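Local coordinates for protein thermostable carboxypeptidase 1 (Pyrococcus furiosus, PDB 1KA2) that removes amino acids one by one from the C-terminus of peptides with broad specificity, as a cobalt-dependent metallocarboxypeptidase of the M32 family, at residues A[26-31]-A[240-245]; A[134-139]-A[378-383]; A[310-315]-A[446-451]. One frame throughout, in Å; residues are numbered along the deposited sequence.

In the fold
The three contacts lie within one largely helical M32 peptidase chain and do not touch one another. Contact 1 joins helix 8-36 to the small three-stranded sheet. Contact 2 joins helix 132-149 to the loop ahead of helix 383-395. Contact 3 sets the start of helix 313-326 against the C-terminal end of helix 444-450. Contacts 1 and 2, 1 and 3, and 2 and 3 are about 33, 31 and 46 Å apart between centres, the last pair on opposite sides of the chain's centre. Contact 1 closes before contact 3 opens, while contact 2 interleaves with both. Contact 1 borders the metal site and the dimer interface. Contacts 2 and 3 tie helices together in outlying parts of the fold.

Contact 1: residues A[26-31]-A[240-245]; sequences AQSVLG and FTTEFG
The F244 ring carries V29 on one face. V29 CG2 sits over the ring centre, 3.6 Å from the centroid and 12° off the normal, which makes a CH-pi contact. The contact packs helix 8-36 against the end of strand 241-243 and the beta-bulge corner after it. The two side chains, V29 and F244, cross at about a right angle. At the far end of the ring, F244 CZ lies 3.6 Å from V29 CA, so the ring rests on the helix backbone as well as on the methyl. S28 O comes obliquely to F244 CE2, at 3.5 Å. A second flat group, the F240 ring, has T242 OG1 in plane at its edge.

Strand 241-243 is an outer strand of the sheet within this chain. The chain turns a corner at F244. There F244 and G245 both face D248, a classic beta bulge. F244 CG is placed beside the backbone N (chi1 -71°), and this carries the ring off the corner to the helix at S28 and V29. W32 of the same helix meets this ring edge-to-face.

S28 packs against the ring on its CD2 side. Its CB lies 3.7 Å from F244 CD2 and 4.0 Å from T242 CG2. Around V29 the second subunit closes in: V29 packs on V29 of that subunit, and F244 on its R46. The contact therefore links the sheet to the dimer interface.

The strand also borders the catalytic centre. T241 OG1 is hydrogen-bonded to E270, the predicted proton donor/acceptor, and the E243 side chain is about 6 Å from that of the metal ligand H273. The polar link between the segments is indirect. S28 OG, also bonded to G24 O, shares a water with the strand; this water lies 2.9 Å from S28 OG and donates to E243 O at 2.9 Å.

Contact 2: residues A[134-139]-A[378-383]; sequences WLDKII and IKAKDL
D136 and A380 make the polar part of this contact. A380 N donates to D136 OD1 at 3.2 Å, with an N-H...O angle of 147°. The donor comes on the syn side, 21° out of the carboxylate plane. D136 has CG anti to its carbonyl carbon (chi1 -75°), which swings the carboxylate toward the loop. The fit is tight: A380 CB sits 3.0 Å from D136 OD1. A water donates to D136 OD2 and accepts from K381 N, which is 2.7 Å from it. One carboxylate thus holds two successive backbone NH groups at the start of the 3-10 turn 380-382, one directly and one through water.

The apolar part lies beside it. A380 CB points at the helix and meets L135 CB at 4.2 Å. The L135 side chain, its chi1 away from a staggered value, passes slantwise across that of L383, with a tight 3.5 Å between L135 CD1 and L383 CD1. I139 reaches L383 tip to tip, CD1 to CD1, at 4.2 Å.

The contact is plain structural packing away from the annotated sites. It fastens the link between helices 359-375 and 383-395 onto helix 132-149. M373 of helix 359-375 touches both I139 and L383, while W134 and I138 pack on helix 102-124.

Contact 3: residues A[310-315]-A[446-451]; sequences GRSKEF and EKVAKA
E314 and V448 form the close part of this contact. E314 CB lies 3.8 Å from V448 CG1 and 3.8 Å from A449 N, so the base of the glutamate rests on the helix backbone. A449 CB meets the same E314 CB at 3.9 Å. V448 has CG1 anti to its backbone N (chi1 166°), and this methyl also approaches F315 N at 3.7 Å. F315 N is the donor of the S312 capping bond, so the methyl lies against the capped first turn. F315 CB adds a looser apolar contact with V448 CG1. I309 and F453 complete the surroundings of V448, and the F315 side chain packs on I219 and I309.

The outer side is looser. The E314 chain bends at chi2 (71°), and its carboxylate leads away from helix 444-450. The exposed E446 and K450 point away from helix 313-326 and pair with each other in a salt bridge, NZ to OE1 at 3.2 Å.

Two helix ends meet here. S312 is the N-cap of helix 313-326: its OG accepts from F315 N at 3.3 Å and is also bonded to I309 O. The chain leaves helical geometry at A451, whose positive phi (72°) and two bonds back into the last turn make a Schellman motif.

Contact 1: residues A[26-31]-A[240-245]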
loop_
_atom_site.group_PDB
_atom_site.type_symbol
_atom_site.label_atom_id
_atom_site.label_comp_id
_atom_site.label_asym_id
_atom_site.label_seq_id
_atom_site.Cartn_x
_atom_site.Cartn_y
_atom_site.Cartn_z
ATOM N N ALA A 26 3.474 -3.806 -7.230
ATOM C CA ALA A 26 3.010 -2.454 -6.958
ATOM C C ALA A 26 1.506 -2.313 -7.239
ATOM O O ALA A 26 0.786 -1.743 -6.435
ATOM C CB ALA A 26 3.815 -1.459 -7.790
ATOM N N GLN A 27 1.021 -2.847 -8.359
ATOM C CA GLN A 27 -0.413 -2.740 -8.663
ATOM C C GLN A 27 -1.278 -3.368 -7.569
ATOM O O GLN A 27 -2.309 -2.815 -7.196
ATOM C CB GLN A 27 -0.743 -3.390 -10.022
ATOM C CG GLN A 27 -0.293 -2.607 -11.256
ATOM C CD GLN A 27 -1.211 -1.440 -11.617
ATOM O OE1 GLN A 27 -1.431 -1.149 -12.800
ATOM N NE2 GLN A 27 -1.737 -0.762 -10.607
ATOM N N SER A 28 -0.863 -4.520 -7.053
ATOM C CA SER A 28 -1.619 -5.203 -5.995
ATOM C C SER A 28 -1.706 -4.358 -4.732
ATOM O O SER A 28 -2.773 -4.221 -4.116
ATOM C CB SER A 28 -0.961 -6.539 -5.641
ATOM O OG SER A 28 -0.973 -7.428 -6.739
ATOM N N VAL A 29 -0.569 -3.806 -4.335
ATOM C CA VAL A 29 -0.523 -2.981 -3.146
ATOM C C VAL A 29 -1.446 -1.778 -3.320
ATOM O O VAL A 29 -2.163 -1.406 -2.401
ATOM C CB VAL A 29 0.919 -2.519 -2.857
ATOM C CG1 VAL A 29 0.937 -1.573 -1.675
ATOM C CG2 VAL A 29 1.776 -3.742 -2.542
ATOM N N LEU A 30 -1.433 -1.194 -4.511
ATOM C CA LEU A 30 -2.274 -0.042 -4.829
ATOM C C LEU A 30 -3.754 -0.370 -4.712
ATOM O O LEU A 30 -4.509 0.355 -4.067
ATOM C CB LEU A 30 -1.963 0.441 -6.250
ATOM C CG LEU A 30 -1.047 1.654 -6.392
ATOM C CD1 LEU A 30 -0.059 1.707 -5.264
ATOM C CD2 LEU A 30 -0.352 1.610 -7.749
ATOM N N GLY A 31 -4.165 -1.468 -5.348
ATOM C CA GLY A 31 -5.558 -1.879 -5.309
ATOM C C GLY A 31 -6.006 -2.244 -3.916
ATOM O O GLY A 31 -7.074 -1.825 -3.463
ATOM N N PHE A 240 -12.053 -9.967 -0.615
ATOM C CA PHE A 240 -11.187 -10.385 -1.706
ATOM C C PHE A 240 -9.860 -10.883 -1.149
ATOM O O PHE A 240 -9.600 -10.788 0.049
ATOM C CB PHE A 240 -10.955 -9.238 -2.709
ATOM C CG PHE A 240 -10.168 -8.080 -2.151
ATOM C CD1 PHE A 240 -8.779 -8.088 -2.173
ATOM C CD2 PHE A 240 -10.820 -6.985 -1.600
ATOM C CE1 PHE A 240 -8.051 -7.015 -1.651
ATOM C CE2 PHE A 240 -10.101 -5.914 -1.075
ATOM C CZ PHE A 240 -8.712 -5.930 -1.103
ATOM N N THR A 241 -9.034 -11.429 -2.033
ATOM C CA THR A 241 -7.729 -11.944 -1.663
ATOM C C THR A 241 -6.708 -11.355 -2.621
ATOM O O THR A 241 -6.967 -11.261 -3.819
ATOM C CB THR A 241 -7.686 -13.493 -1.786
ATOM O OG1 THR A 241 -8.527 -14.080 -0.792
ATOM C CG2 THR A 241 -6.259 -14.016 -1.632
ATOM N N THR A 242 -5.563 -10.931 -2.092
ATOM C CA THR A 242 -4.493 -10.400 -2.931
ATOM C C THR A 242 -3.192 -11.064 -2.577
ATOM O O THR A 242 -2.971 -11.454 -1.438
ATOM C CB THR A 242 -4.190 -8.921 -2.721
ATOM O OG1 THR A 242 -5.049 -8.375 -1.714
ATOM C CG2 THR A 242 -4.279 -8.187 -4.035
ATOM N N GLU A 243 -2.311 -11.141 -3.559
ATOM C CA GLU A 243 -1.006 -11.716 -3.354
ATOM C C GLU A 243 0.015 -10.649 -3.696
ATOM O O GLU A 243 0.139 -10.266 -4.854
ATOM C CB GLU A 243 -0.791 -12.907 -4.279
ATOM C CG GLU A 243 -1.990 -13.801 -4.428
ATOM C CD GLU A 243 -2.924 -13.376 -5.548
ATOM O OE1 GLU A 243 -2.423 -13.036 -6.637
ATOM O OE2 GLU A 243 -4.159 -13.405 -5.345
ATOM N N PHE A 244 0.714 -10.139 -2.688
ATOM C CA PHE A 244 1.765 -9.162 -2.934
ATOM C C PHE A 244 2.994 -10.031 -3.230
ATOM O O PHE A 244 3.929 -9.624 -3.919
ATOM C CB PHE A 244 2.016 -8.300 -1.687
ATOM C CG PHE A 244 0.909 -7.318 -1.370
ATOM C CD1 PHE A 244 1.028 -6.458 -0.283
ATOM C CD2 PHE A 244 -0.260 -7.269 -2.132
ATOM C CE1 PHE A 244 0.006 -5.561 0.050
ATOM C CE2 PHE A 244 -1.299 -6.368 -1.805
ATOM C CZ PHE A 244 -1.156 -5.517 -0.708
ATOM N N GLY A 245 2.965 -11.249 -2.694
ATOM C CA GLY A 245 4.049 -12.197 -2.885
ATOM C C GLY A 245 3.703 -13.528 -2.236
ATOM O O GLY A 245 2.626 -13.681 -1.642
HETATM O O HOH W 1 1.445 -9.031 -7.104
#

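Contact 2: residues A[134-139]-A[378-383]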
loop_
_atom_site.group_PDB
_atom_site.type_symbol
_atom_site.label_atom_id
_atom_site.label_comp_id
_atom_site.label_asym_id
_atom_site.label_seq_id
_atom_site.Cartn_x
_atom_site.Cartn_y
_atom_site.Cartn_z
ATOM N N TRP A 134 -25.497 1.314 -23.344
ATOM C CA TRP A 134 -24.153 0.922 -22.931
ATOM C C TRP A 134 -23.962 -0.576 -23.078
ATOM O O TRP A 134 -22.853 -1.037 -23.381
ATOM C CB TRP A 134 -23.882 1.330 -21.482
ATOM C CG TRP A 134 -23.698 2.799 -21.322
ATOM C CD1 TRP A 134 -24.583 3.686 -20.784
ATOM C CD2 TRP A 134 -22.575 3.567 -21.761
ATOM N NE1 TRP A 134 -24.083 4.964 -20.863
ATOM C CE2 TRP A 134 -22.850 4.920 -21.460
ATOM C CE3 TRP A 134 -21.360 3.244 -22.383
ATOM C CZ2 TRP A 134 -21.952 5.953 -21.761
ATOM C CZ3 TRP A 134 -20.470 4.267 -22.682
ATOM C CH2 TRP A 134 -20.773 5.606 -22.372
ATOM N N LEU A 135 -25.039 -1.335 -22.868
ATOM C CA LEU A 135 -24.968 -2.788 -22.993
ATOM C C LEU A 135 -24.792 -3.185 -24.460
ATOM O O LEU A 135 -24.110 -4.159 -24.768
ATOM C CB LEU A 135 -26.226 -3.453 -22.433
ATOM C CG LEU A 135 -25.993 -4.673 -21.531
ATOM C CD1 LEU A 135 -27.294 -5.471 -21.388
ATOM C CD2 LEU A 135 -24.902 -5.551 -22.102
ATOM N N ASP A 136 -25.412 -2.434 -25.366
ATOM C CA ASP A 136 -25.280 -2.722 -26.793
ATOM C C ASP A 136 -23.841 -2.434 -27.226
ATOM O O ASP A 136 -23.287 -3.138 -28.066
ATOM C CB ASP A 136 -26.253 -1.870 -27.625
ATOM C CG ASP A 136 -27.689 -2.358 -27.533
ATOM O OD1 ASP A 136 -27.921 -3.566 -27.767
ATOM O OD2 ASP A 136 -28.589 -1.535 -27.235
ATOM N N LYS A 137 -23.242 -1.394 -26.656
ATOM C CA LYS A 137 -21.868 -1.050 -26.994
ATOM C C LYS A 137 -20.923 -2.127 -26.491
ATOM O O LYS A 137 -19.950 -2.469 -27.160
ATOM C CB LYS A 137 -21.473 0.293 -26.379
ATOM C CG LYS A 137 -22.043 1.510 -27.086
ATOM C CD LYS A 137 -21.558 2.779 -26.402
ATOM C CE LYS A 137 -22.073 4.031 -27.091
ATOM N NZ LYS A 137 -21.573 5.254 -26.402
ATOM N N ILE A 138 -21.212 -2.665 -25.313
ATOM C CA ILE A 138 -20.365 -3.702 -24.740
ATOM C C ILE A 138 -20.529 -5.024 -25.484
ATOM O O ILE A 138 -19.589 -5.811 -25.569
ATOM C CB ILE A 138 -20.648 -3.862 -23.224
ATOM C CG1 ILE A 138 -20.146 -2.608 -22.493
ATOM C CG2 ILE A 138 -19.972 -5.107 -22.684
ATOM C CD1 ILE A 138 -20.291 -2.648 -21.005
ATOM N N ILE A 139 -21.707 -5.269 -26.045
ATOM C CA ILE A 139 -21.911 -6.498 -26.803
ATOM C C ILE A 139 -21.067 -6.421 -28.078
ATOM O O ILE A 139 -20.413 -7.392 -28.470
ATOM C CB ILE A 139 -23.408 -6.704 -27.153
ATOM C CG1 ILE A 139 -24.153 -7.229 -25.918
ATOM C CG2 ILE A 139 -23.558 -7.693 -28.303
ATOM C CD1 ILE A 139 -25.662 -7.205 -26.036
ATOM N N ILE A 378 -28.283 -10.565 -30.841
ATOM C CA ILE A 378 -29.163 -10.283 -29.723
ATOM C C ILE A 378 -29.295 -8.789 -29.473
ATOM O O ILE A 378 -28.382 -7.998 -29.694
ATOM C CB ILE A 378 -28.705 -10.970 -28.449
ATOM C CG1 ILE A 378 -28.581 -12.469 -28.721
ATOM C CG2 ILE A 378 -29.716 -10.693 -27.338
ATOM C CD1 ILE A 378 -29.853 -13.107 -29.220
ATOM N N LYS A 379 -30.460 -8.431 -28.968
ATOM C CA LYS A 379 -30.828 -7.055 -28.694
ATOM C C LYS A 379 -30.889 -6.726 -27.199
ATOM O O LYS A 379 -31.614 -7.371 -26.450
ATOM C CB LYS A 379 -32.178 -6.823 -29.372
ATOM C CG LYS A 379 -32.979 -8.129 -29.611
ATOM C CD LYS A 379 -33.097 -8.459 -31.106
ATOM C CE LYS A 379 -33.345 -7.179 -31.918
ATOM N NZ LYS A 379 -33.548 -7.420 -33.364
ATOM N N ALA A 380 -30.131 -5.720 -26.773
ATOM C CA ALA A 380 -30.104 -5.343 -25.361
ATOM C C ALA A 380 -31.493 -5.131 -24.768
ATOM O O ALA A 380 -31.801 -5.603 -23.666
ATOM C CB ALA A 380 -29.282 -4.091 -25.176
ATOM N N LYS A 381 -32.321 -4.403 -25.504
ATOM C CA LYS A 381 -33.679 -4.122 -25.063
ATOM C C LYS A 381 -34.457 -5.412 -24.822
ATOM O O LYS A 381 -35.462 -5.406 -24.136
ATOM C CB LYS A 381 -34.422 -3.295 -26.110
ATOM C CG LYS A 381 -34.755 -4.085 -27.367
ATOM C CD LYS A 381 -35.926 -3.454 -28.111
ATOM C CE LYS A 381 -36.468 -4.377 -29.204
ATOM N NZ LYS A 381 -37.769 -3.919 -29.772
ATOM N N ASP A 382 -33.993 -6.516 -25.391
ATOM C CA ASP A 382 -34.677 -7.792 -25.226
ATOM C C ASP A 382 -34.089 -8.723 -24.175
ATOM O O ASP A 382 -34.649 -9.785 -23.898
ATOM C CB ASP A 382 -34.735 -8.518 -26.573
ATOM C CG ASP A 382 -35.754 -7.909 -27.514
ATOM O OD1 ASP A 382 -36.849 -8.487 -27.626
ATOM O OD2 ASP A 382 -35.458 -6.860 -28.117
ATOM N N LEU A 383 -32.959 -8.327 -23.599
ATOM C CA LEU A 383 -32.299 -9.150 -22.592
ATOM C C LEU A 383 -33.090 -9.297 -21.284
ATOM O O LEU A 383 -33.239 -10.409 -20.761
ATOM C CB LEU A 383 -30.892 -8.603 -22.313
ATOM C CG LEU A 383 -29.925 -8.787 -23.489
ATOM C CD1 LEU A 383 -28.582 -8.151 -23.174
ATOM C CD2 LEU A 383 -29.757 -10.281 -23.793
HETATM O O HOH W 2 -31.307 -2.458 -27.138
#

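Contact 3: residues A[310-315]-A[446-451]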
loop_
_atom_site.group_PDB
_atom_site.type_symbol
_atom_site.label_atom_id
_atom_site.label_comp_id
_atom_site.label_asym_id
_atom_site.label_seq_id
_atom_site.Cartn_x
_atom_site.Cartn_y
_atom_site.Cartn_z
ATOM N N GLY A 310 -16.588 -25.439 5.533
ATOM C CA GLY A 310 -17.331 -24.439 6.279
ATOM C C GLY A 310 -18.806 -24.681 6.546
ATOM O O GLY A 310 -19.329 -24.183 7.535
ATOM N N ARG A 311 -19.487 -25.433 5.689
ATOM C CA ARG A 311 -20.908 -25.692 5.909
ATOM C C ARG A 311 -21.141 -27.118 6.412
ATOM O O ARG A 311 -22.284 -27.562 6.539
ATOM C CB ARG A 311 -21.719 -25.448 4.624
ATOM C CG ARG A 311 -21.799 -23.994 4.199
ATOM C CD ARG A 311 -22.677 -23.850 2.972
ATOM N NE ARG A 311 -22.426 -22.585 2.290
ATOM C CZ ARG A 311 -22.962 -21.417 2.614
ATOM N NH1 ARG A 311 -23.807 -21.318 3.618
ATOM N NH2 ARG A 311 -22.633 -20.335 1.929
ATOM N N SER A 312 -20.049 -27.825 6.695
ATOM C CA SER A 312 -20.132 -29.196 7.195
ATOM C C SER A 312 -20.490 -29.188 8.683
ATOM O O SER A 312 -20.169 -28.239 9.406
ATOM C CB SER A 312 -18.800 -29.935 6.995
ATOM O OG SER A 312 -17.840 -29.518 7.944
ATOM N N LYS A 313 -21.148 -30.247 9.141
ATOM C CA LYS A 313 -21.553 -30.350 10.542
ATOM C C LYS A 313 -20.358 -30.245 11.492
ATOM O O LYS A 313 -20.450 -29.641 12.563
ATOM C CB LYS A 313 -22.268 -31.676 10.755
ATOM C CG LYS A 313 -22.844 -31.843 12.132
ATOM C CD LYS A 313 -23.899 -30.797 12.354
ATOM C CE LYS A 313 -24.626 -30.988 13.663
ATOM N NZ LYS A 313 -25.757 -30.033 13.733
ATOM N N GLU A 314 -19.239 -30.835 11.084
ATOM C CA GLU A 314 -18.022 -30.820 11.883
ATOM C C GLU A 314 -17.469 -29.410 12.116
ATOM O O GLU A 314 -17.099 -29.055 13.236
ATOM C CB GLU A 314 -16.945 -31.688 11.227
ATOM C CG GLU A 314 -17.254 -33.172 11.126
ATOM C CD GLU A 314 -18.333 -33.493 10.100
ATOM O OE1 GLU A 314 -18.344 -32.876 9.008
ATOM O OE2 GLU A 314 -19.153 -34.382 10.396
ATOM N N PHE A 315 -17.403 -28.607 11.059
ATOM C CA PHE A 315 -16.897 -27.241 11.201
ATOM C C PHE A 315 -17.810 -26.484 12.172
ATOM O O PHE A 315 -17.357 -25.671 12.973
ATOM C CB PHE A 315 -16.856 -26.524 9.834
ATOM C CG PHE A 315 -16.253 -25.142 9.897
ATOM C CD1 PHE A 315 -14.875 -24.975 9.991
ATOM C CD2 PHE A 315 -17.072 -24.016 9.942
ATOM C CE1 PHE A 315 -14.316 -23.708 10.145
ATOM C CE2 PHE A 315 -16.530 -22.743 10.095
ATOM C CZ PHE A 315 -15.139 -22.588 10.196
ATOM N N GLU A 446 -13.413 -36.221 10.777
ATOM C CA GLU A 446 -12.887 -36.273 12.126
ATOM C C GLU A 446 -11.782 -35.233 12.321
ATOM O O GLU A 446 -11.710 -34.587 13.364
ATOM C CB GLU A 446 -12.375 -37.686 12.414
ATOM C CG GLU A 446 -11.760 -37.870 13.791
ATOM C CD GLU A 446 -11.349 -39.308 14.053
ATOM O OE1 GLU A 446 -10.563 -39.539 14.998
ATOM O OE2 GLU A 446 -11.820 -40.207 13.318
ATOM N N LYS A 447 -10.924 -35.058 11.320
ATOM C CA LYS A 447 -9.859 -34.065 11.427
ATOM C C LYS A 447 -10.414 -32.631 11.463
ATOM O O LYS A 447 -9.888 -31.782 12.184
ATOM C CB LYS A 447 -8.856 -34.214 10.281
ATOM C CG LYS A 447 -7.988 -35.469 10.384
ATOM C CD LYS A 447 -6.842 -35.461 9.377
ATOM C CE LYS A 447 -6.076 -36.779 9.386
ATOM N NZ LYS A 447 -5.564 -37.128 10.738
ATOM N N VAL A 448 -11.471 -32.361 10.701
ATOM C CA VAL A 448 -12.062 -31.022 10.702
ATOM C C VAL A 448 -12.614 -30.682 12.089
ATOM O O VAL A 448 -12.344 -29.608 12.636
ATOM C CB VAL A 448 -13.206 -30.902 9.669
ATOM C CG1 VAL A 448 -14.030 -29.621 9.920
ATOM C CG2 VAL A 448 -12.619 -30.873 8.273
ATOM N N ALA A 449 -13.383 -31.609 12.649
ATOM C CA ALA A 449 -13.986 -31.421 13.961
ATOM C C ALA A 449 -12.950 -31.190 15.047
ATOM O O ALA A 449 -13.258 -30.587 16.072
ATOM C CB ALA A 449 -14.853 -32.627 14.320
ATOM N N LYS A 450 -11.726 -31.658 14.828
ATOM C CA LYS A 450 -10.678 -31.481 15.829
ATOM C C LYS A 450 -9.673 -30.377 15.504
ATOM O O LYS A 450 -8.734 -30.140 16.261
ATOM C CB LYS A 450 -9.952 -32.808 16.055
ATOM C CG LYS A 450 -10.813 -33.845 16.748
ATOM C CD LYS A 450 -10.095 -35.174 16.859
ATOM C CE LYS A 450 -10.969 -36.225 17.521
ATOM N NZ LYS A 450 -10.314 -37.563 17.466
ATOM N N ALA A 451 -9.888 -29.700 14.379
ATOM C CA ALA A 451 -9.027 -28.610 13.935
ATOM C C ALA A 451 -7.661 -29.085 13.442
ATOM O O ALA A 451 -6.678 -28.343 13.491
ATOM C CB ALA A 451 -8.858 -27.575 15.057
#